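Local structure of glucan-binding protein C, GbpC (Streptococcus mutans UA159, 5UQZ) at residues A[45-48]-A[52-55]; A[302-307]-A[333-338]; A[101-106]-A[163-168]. The protein probably binds glucan at the streptococcal cell surface and mediates both sucrose-dependent and sucrose-independent adherence. All coordinates share one frame; numbering follows the deposited sequence. Where two conformers were deposited one is given.

Interaction 1 of 3, residues A[45-48]-A[52-55]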
loop_
_atom_site.group_PDB
_atom_site.type_symbol
_atom_site.label_atom_id
_atom_site.label_comp_id
_atom_site.label_asym_id
_atom_site.label_seq_id
_atom_site.Cartn_x
_atom_site.Cartn_y
_atom_site.Cartn_z
ATOM N N TYR A 45 2.319 15.854 13.866
ATOM C CA TYR A 45 3.545 15.112 13.650
ATOM C C TYR A 45 4.778 15.942 14.028
ATOM O O TYR A 45 5.694 15.435 14.702
ATOM C CB TYR A 45 3.609 14.679 12.182
ATOM C CG TYR A 45 4.824 13.819 11.888
ATOM C CD1 TYR A 45 5.086 12.635 12.614
ATOM C CD2 TYR A 45 5.748 14.209 10.916
ATOM C CE1 TYR A 45 6.203 11.847 12.368
ATOM C CE2 TYR A 45 6.888 13.413 10.645
ATOM C CZ TYR A 45 7.104 12.244 11.364
ATOM O OH TYR A 45 8.200 11.474 11.102
ATOM N N LYS A 46 4.803 17.222 13.644
ATOM C CA LYS A 46 5.938 18.060 14.018
ATOM C C LYS A 46 6.077 18.143 15.525
ATOM O O LYS A 46 7.205 18.127 16.046
ATOM C CB LYS A 46 5.785 19.466 13.427
ATOM C CG LYS A 46 6.151 19.498 11.934
ATOM C CD LYS A 46 6.367 20.921 11.442
ATOM C CE LYS A 46 5.113 21.737 11.528
ATOM N NZ LYS A 46 5.312 23.147 11.015
ATOM N N LYS A 47 4.953 18.265 16.252
ATOM C CA LYS A 47 5.001 18.323 17.706
ATOM C C LYS A 47 5.521 17.006 18.280
ATOM O O LYS A 47 6.303 17.005 19.241
ATOM C CB LYS A 47 3.592 18.625 18.214
ATOM C CG LYS A 47 3.437 18.593 19.712
ATOM C CD LYS A 47 1.999 18.918 20.122
ATOM C CE LYS A 47 1.776 18.742 21.618
ATOM N NZ LYS A 47 1.579 17.344 22.042
ATOM N N GLU A 48 5.069 15.864 17.742
ATOM C CA GLU A 48 5.519 14.558 18.245
ATOM C C GLU A 48 7.017 14.394 18.060
ATOM O O GLU A 48 7.700 13.837 18.936
ATOM C CB GLU A 48 4.770 13.441 17.524
ATOM C CG GLU A 48 3.328 13.413 17.977
ATOM C CD GLU A 48 2.444 12.515 17.161
ATOM O OE1 GLU A 48 2.892 12.106 16.068
ATOM O OE2 GLU A 48 1.302 12.236 17.583
ATOM N N GLY A 52 9.374 14.516 21.434
ATOM C CA GLY A 52 9.755 13.173 21.780
ATOM C C GLY A 52 8.570 12.343 22.213
ATOM O O GLY A 52 8.658 11.603 23.208
ATOM N N LEU A 53 7.438 12.468 21.508
ATOM C CA LEU A 53 6.319 11.580 21.740
ATOM C C LEU A 53 6.520 10.312 20.922
ATOM O O LEU A 53 7.362 10.256 20.041
ATOM C CB LEU A 53 4.990 12.304 21.464
ATOM C CG LEU A 53 4.887 13.682 22.168
ATOM C CD1 LEU A 53 3.575 14.395 21.815
ATOM C CD2 LEU A 53 5.010 13.545 23.644
ATOM N N ALA A 54 5.726 9.278 21.219
ATOM C CA ALA A 54 5.959 7.952 20.636
ATOM C C ALA A 54 6.045 7.973 19.109
ATOM O O ALA A 54 6.959 7.364 18.533
ATOM C CB ALA A 54 4.881 6.980 21.093
ATOM N N SER A 55 5.111 8.672 18.439
ATOM C CA SER A 55 5.128 8.706 16.967
ATOM C C SER A 55 6.326 9.485 16.396
ATOM O O SER A 55 6.686 9.329 15.211
ATOM C CB SER A 55 3.787 9.196 16.439
ATOM O OG SER A 55 2.752 8.286 16.824
HETATM O O HOH W 1 0.267 9.814 16.515
#
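Glu48 meets Leu53 and Ser55 where the long helix 3-51 stops and the chain turns back beside its last turn. This C-cap is consistent with a Schellman motif. Gly52 takes positive phi (74°), and Leu53 N gives the characteristic 6→1 bond to Glu48 O. That bond is 2.9 Å long and lies in the carbonyl plane, on a lone pair. Gly52 N also reaches Glu48 O, at 3.1 Å, but that bond is bent and weak.

Leu53 directs its CB toward the helix, and its side chain crosses that of Glu48 at about a right angle. Its CD1 lies 4.0 Å from Glu48 CG. The same methyl is met by Lys47, whose chain is straight until chi4 and then bends. That bend brings NZ to 3.6 Å from Leu53 CD1, so an aliphatic group sits beside the ammonium end.

Glu48 runs extended toward Ser55, and its CD packs 3.7 Å from Ser55 CB. In one of the two Ser55 conformers a water donates to both Glu48 OE2 and Ser55 OG; for the other this bridge is uncertain. Ser55 OG is also bonded to Lys248 O, and Glu48 OE2 to Gln44 NE2, one turn earlier on the helix. The carboxylate is therefore steadied from its own helix.

Further out, the buried Tyr45 ring is packed between helix 57-60 (Val58, Glu59), the Pro250 loop and the C-terminal segment (Val337, Pro338). With CG anti to the backbone N (chi1 -176°), the ring swings back toward the returning chain. Its edge faces Ser55, with Tyr45 CE1 3.8 Å from Ser55 O, near the ring plane.

Interaction 2 of 3, residues A[302-307]-A[333-338]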
loop_
_atom_site.group_PDB
_atom_site.type_symbol
_atom_site.label_atom_id
_atom_site.label_comp_id
_atom_site.label_asym_id
_atom_site.label_seq_id
_atom_site.Cartn_x
_atom_site.Cartn_y
_atom_site.Cartn_z
ATOM N N ALA A 302 -2.146 4.762 6.426
ATOM C CA ALA A 302 -0.925 4.067 6.808
ATOM C C ALA A 302 -0.784 3.860 8.312
ATOM O O ALA A 302 -1.225 4.674 9.132
ATOM C CB ALA A 302 0.288 4.869 6.377
ATOM N N GLY A 303 -0.109 2.766 8.658
ATOM C CA GLY A 303 0.469 2.558 9.968
ATOM C C GLY A 303 1.960 2.360 9.824
ATOM O O GLY A 303 2.531 2.464 8.735
ATOM N N ALA A 304 2.623 2.031 10.920
ATOM C CA ALA A 304 4.031 1.695 10.920
ATOM C C ALA A 304 4.301 0.804 12.111
ATOM O O ALA A 304 3.433 0.626 12.968
ATOM C CB ALA A 304 4.892 2.946 11.023
ATOM N N MET A 305 5.513 0.247 12.158
ATOM C CA MET A 305 5.899 -0.605 13.266
ATOM C C MET A 305 7.353 -0.371 13.612
ATOM O O MET A 305 8.174 -0.052 12.756
ATOM C CB MET A 305 5.671 -2.088 13.009
ATOM C CG MET A 305 6.413 -2.634 11.826
ATOM S SD MET A 305 6.125 -4.443 11.716
ATOM C CE MET A 305 6.821 -4.777 10.092
ATOM N N THR A 306 7.692 -0.593 14.883
ATOM C CA THR A 306 9.066 -0.931 15.260
ATOM C C THR A 306 9.197 -2.427 15.064
ATOM O O THR A 306 8.533 -3.217 15.774
ATOM C CB THR A 306 9.345 -0.524 16.702
ATOM O OG1 THR A 306 9.185 0.896 16.829
ATOM C CG2 THR A 306 10.762 -0.913 17.081
ATOM N N TYR A 307 9.914 -2.801 14.024
ATOM C CA TYR A 307 10.071 -4.194 13.654
ATOM C C TYR A 307 11.215 -4.790 14.457
ATOM O O TYR A 307 12.369 -4.335 14.378
ATOM C CB TYR A 307 10.342 -4.294 12.145
ATOM C CG TYR A 307 10.541 -5.738 11.712
ATOM C CD1 TYR A 307 9.520 -6.667 11.870
ATOM C CD2 TYR A 307 11.769 -6.194 11.206
ATOM C CE1 TYR A 307 9.714 -8.011 11.551
ATOM C CE2 TYR A 307 11.960 -7.497 10.866
ATOM C CZ TYR A 307 10.953 -8.401 11.025
ATOM O OH TYR A 307 11.117 -9.733 10.725
ATOM N N SER A 333 11.398 0.797 4.703
ATOM C CA SER A 333 11.666 1.876 5.656
ATOM C C SER A 333 10.978 3.171 5.312
ATOM O O SER A 333 11.102 4.127 6.082
ATOM C CB SER A 333 13.163 2.116 5.791
ATOM O OG SER A 333 13.740 2.530 4.564
ATOM N N ALA A 334 10.221 3.225 4.210
ATOM C CA ALA A 334 9.602 4.486 3.785
ATOM C C ALA A 334 8.231 4.653 4.429
ATOM O O ALA A 334 7.172 4.430 3.830
ATOM C CB ALA A 334 9.531 4.527 2.279
ATOM N N VAL A 335 8.254 5.033 5.681
ATOM C CA VAL A 335 7.032 5.280 6.427
ATOM C C VAL A 335 6.322 6.502 5.868
ATOM O O VAL A 335 6.942 7.538 5.621
ATOM C CB VAL A 335 7.388 5.435 7.917
ATOM C CG1 VAL A 335 6.129 5.760 8.747
ATOM C CG2 VAL A 335 8.091 4.177 8.450
ATOM N N ALA A 336 5.001 6.394 5.700
ATOM C CA ALA A 336 4.158 7.475 5.185
ATOM C C ALA A 336 3.707 8.343 6.363
ATOM O O ALA A 336 2.899 7.908 7.194
ATOM C CB ALA A 336 2.946 6.854 4.490
ATOM N N VAL A 337 4.207 9.573 6.404
ATOM C CA VAL A 337 3.867 10.521 7.478
ATOM C C VAL A 337 3.212 11.751 6.870
ATOM O O VAL A 337 3.370 12.027 5.670
ATOM C CB VAL A 337 5.099 10.917 8.320
ATOM C CG1 VAL A 337 5.641 9.690 9.048
ATOM C CG2 VAL A 337 6.136 11.592 7.443
ATOM N N PRO A 338 2.479 12.525 7.660
ATOM C CA PRO A 338 1.928 13.784 7.122
ATOM C C PRO A 338 3.040 14.729 6.694
ATOM O O PRO A 338 4.081 14.819 7.343
ATOM C CB PRO A 338 1.175 14.369 8.308
ATOM C CG PRO A 338 1.161 13.413 9.359
ATOM C CD PRO A 338 2.111 12.296 9.075
HETATM O O HOH W 2 3.835 3.814 6.511
#
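Ala302 puts its CB against Ala336 CB, methyl to methyl at 3.8 Å. It stands just before strand 303-306, the middle strand of a small three-stranded antiparallel sheet. On this strand the segment leading to the C-terminus, 333-338, is laid down. Ala302 O is held by Ser252 OG. The Ala302 side chain is about 7 Å from that of Ser224, a calcium ligand, and about 10 Å from the ion itself. The contact supplies none of the metal's ligands.

At Gly303 the link is polar. A water donates to Gly303 O and accepts from Ala336 N, with both bonds 2.9 Å long. Ala304 then repeats the apolar theme: its CB touches Val335 CG1 at 3.8 Å. A chi1 of 178° carries CG1 away from the Val335 backbone N and onto the Ala304 methyl. Val335 also rests on Ile219 of the neighbouring strand 219-222.

The two backbones do not pair directly. Most backbone bonds of strand 303-306 go to strands 219-222 and 245-247, while Gly303 O also takes the water. Ala336 O is buried here without a partner in the model. The contact is thus mainly apolar packing, with a single water bridging one carbonyl and one N-H.

Interaction 3 of 3, residues A[101-106]-A[163-168]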
loop_
_atom_site.group_PDB
_atom_site.type_symbol
_atom_site.label_atom_id
_atom_site.label_comp_id
_atom_site.label_asym_id
_atom_site.label_seq_id
_atom_site.Cartn_x
_atom_site.Cartn_y
_atom_site.Cartn_z
ATOM N N ASN A 101 -7.925 -13.792 -10.636
ATOM C CA ASN A 101 -9.066 -14.690 -10.521
ATOM C C ASN A 101 -8.558 -16.115 -10.703
ATOM O O ASN A 101 -8.353 -16.574 -11.819
ATOM C CB ASN A 101 -10.128 -14.337 -11.548
ATOM C CG ASN A 101 -11.341 -15.223 -11.414
ATOM O OD1 ASN A 101 -11.322 -16.216 -10.663
ATOM N ND2 ASN A 101 -12.422 -14.871 -12.106
ATOM N N THR A 102 -8.324 -16.822 -9.587
ATOM C CA THR A 102 -7.786 -18.178 -9.650
ATOM C C THR A 102 -8.710 -19.146 -10.372
ATOM O O THR A 102 -8.251 -20.230 -10.771
ATOM C CB THR A 102 -7.404 -18.660 -8.244
ATOM O OG1 THR A 102 -8.474 -18.365 -7.327
ATOM C CG2 THR A 102 -6.151 -17.945 -7.741
ATOM N N ASP A 103 -9.989 -18.806 -10.562
ATOM C CA ASP A 103 -10.851 -19.676 -11.368
ATOM C C ASP A 103 -10.384 -19.740 -12.823
ATOM O O ASP A 103 -10.785 -20.656 -13.558
ATOM C CB ASP A 103 -12.266 -19.097 -11.434
ATOM C CG ASP A 103 -13.032 -19.196 -10.127
ATOM O OD1 ASP A 103 -12.588 -19.859 -9.184
ATOM O OD2 ASP A 103 -14.136 -18.619 -10.076
ATOM N N ASN A 104 -9.612 -18.749 -13.271
ATOM C CA ASN A 104 -9.235 -18.628 -14.677
ATOM C C ASN A 104 -7.898 -19.292 -14.994
ATOM O O ASN A 104 -7.357 -19.104 -16.087
ATOM C CB ASN A 104 -9.148 -17.147 -15.053
ATOM C CG ASN A 104 -10.504 -16.476 -15.115
ATOM O OD1 ASN A 104 -11.525 -17.137 -15.240
ATOM N ND2 ASN A 104 -10.510 -15.152 -15.061
ATOM N N TYR A 105 -7.343 -20.029 -14.056
ATOM C CA TYR A 105 -6.105 -20.768 -14.230
ATOM C C TYR A 105 -6.400 -22.233 -13.973
ATOM O O TYR A 105 -7.319 -22.569 -13.214
ATOM C CB TYR A 105 -5.024 -20.277 -13.253
ATOM C CG TYR A 105 -4.600 -18.839 -13.450
ATOM C CD1 TYR A 105 -5.372 -17.777 -12.969
ATOM C CD2 TYR A 105 -3.411 -18.541 -14.042
ATOM C CE1 TYR A 105 -4.968 -16.450 -13.112
ATOM C CE2 TYR A 105 -2.998 -17.246 -14.237
ATOM C CZ TYR A 105 -3.775 -16.193 -13.742
ATOM O OH TYR A 105 -3.310 -14.903 -13.900
ATOM N N THR A 106 -5.665 -23.097 -14.653
ATOM C CA THR A 106 -5.806 -24.541 -14.473
ATOM C C THR A 106 -4.426 -25.134 -14.225
ATOM O O THR A 106 -3.399 -24.447 -14.306
ATOM C CB THR A 106 -6.446 -25.253 -15.675
ATOM O OG1 THR A 106 -5.597 -25.098 -16.803
ATOM C CG2 THR A 106 -7.826 -24.664 -16.000
ATOM N N ASN A 163 -10.418 -18.335 -1.848
ATOM C CA ASN A 163 -10.952 -19.336 -2.752
ATOM C C ASN A 163 -11.193 -20.645 -2.002
ATOM O O ASN A 163 -11.014 -20.733 -0.781
ATOM C CB ASN A 163 -10.092 -19.452 -4.023
ATOM C CG ASN A 163 -8.738 -20.153 -3.822
ATOM O OD1 ASN A 163 -8.522 -20.884 -2.832
ATOM N ND2 ASN A 163 -7.838 -19.942 -4.758
ATOM N N ASN A 164 -11.668 -21.658 -2.726
ATOM C CA ASN A 164 -11.970 -22.954 -2.122
ATOM C C ASN A 164 -10.912 -23.998 -2.459
ATOM O O ASN A 164 -11.172 -25.194 -2.398
ATOM C CB ASN A 164 -13.378 -23.425 -2.482
ATOM C CG ASN A 164 -14.439 -22.649 -1.719
ATOM O OD1 ASN A 164 -14.223 -22.311 -0.567
ATOM N ND2 ASN A 164 -15.588 -22.422 -2.334
ATOM N N GLU A 165 -9.707 -23.554 -2.792
ATOM C CA GLU A 165 -8.622 -24.432 -3.204
ATOM C C GLU A 165 -7.405 -24.308 -2.296
ATOM O O GLU A 165 -6.370 -24.931 -2.582
ATOM C CB GLU A 165 -8.217 -24.127 -4.657
ATOM C CG GLU A 165 -9.367 -24.151 -5.667
ATOM C CD GLU A 165 -8.969 -23.566 -7.020
ATOM O OE1 GLU A 165 -7.839 -23.826 -7.486
ATOM O OE2 GLU A 165 -9.785 -22.835 -7.607
ATOM N N GLY A 166 -7.489 -23.521 -1.223
ATOM C CA GLY A 166 -6.333 -23.371 -0.330
ATOM C C GLY A 166 -5.130 -22.783 -1.032
ATOM O O GLY A 166 -3.998 -23.197 -0.763
ATOM N N SER A 167 -5.358 -21.818 -1.936
ATOM C CA SER A 167 -4.272 -21.324 -2.771
ATOM C C SER A 167 -4.459 -19.839 -3.022
ATOM O O SER A 167 -5.549 -19.267 -2.824
ATOM C CB SER A 167 -4.265 -22.052 -4.124
ATOM O OG SER A 167 -5.407 -21.648 -4.891
ATOM N N ALA A 168 -3.369 -19.204 -3.446
ATOM C CA ALA A 168 -3.470 -17.827 -3.900
ATOM C C ALA A 168 -2.347 -17.623 -4.914
ATOM O O ALA A 168 -1.298 -18.268 -4.836
ATOM C CB ALA A 168 -3.303 -16.848 -2.722
HETATM O O HOH W 3 -10.351 -20.218 -7.602
HETATM O O HOH W 4 -9.394 -22.903 -10.134
#
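Asn163 reaches across from the loop before strand 167-172 and donates from ND2 to Thr102 OG1. The bond is 3.1 Å long and almost straight (172°). The hydroxyl lies nearly in the amide plane, and the two side chains cross at about a right angle. Thr102 holds OG1 between its backbone N and carbonyl carbon (chi1 47°), which turns the hydroxyl to the amide. The same amide nitrogen donates to Ser167 OG. Asn163 OD1 accepts from Glu165 N at 2.9 Å, forming an Asx turn; the donor sits above the carbonyl plane, 58° out of it. A longer, weak bond comes from Ser167 N. These bonds fix the rotation of the amide.

Glu165 directs its CB toward the 3-10 segment 102-104 but meets it through water. In one of its two conformers OE2 accepts from two waters; for the other these links are uncertain. One water donates to Thr102 O. The other donates to Asp103 OD1 and accepts from Thr102 OG1 at 2.7 Å.

Thr102 OG1 also accepts from Gln185 N, and Asp103 OD2 from Gln185 NE2, just past strand 180-184. Three partners thus grip OG1. Asp103 OD1 and Glu165 OE2 are 4.4 Å apart in that conformer. There the shared water probably eases their repulsion, making this a polar junction with one direct side-chain bond.

In the fold
Interactions 1 and 2 are neighbours, with centres about 13 Å apart. They touch where Tyr45 of helix 3-51 packs on Val337 and Pro338. Together they join the long helix and the C-terminal segment to the globular beta-supersandwich, which probably binds glucan, near the small sheet built around strand 303-306. Interaction 3 lies on the opposite side of the chain's centre from interaction 1, their centres about 45 Å apart, and about 32 Å from that of interaction 2. It joins the loop 101-106 to the start of strand 167-172 in the four-stranded sheet. Along the chain interaction 1 closes first, then interaction 3, then interaction 2. The returning C-terminal segment thus meets the helix by which the chain entered.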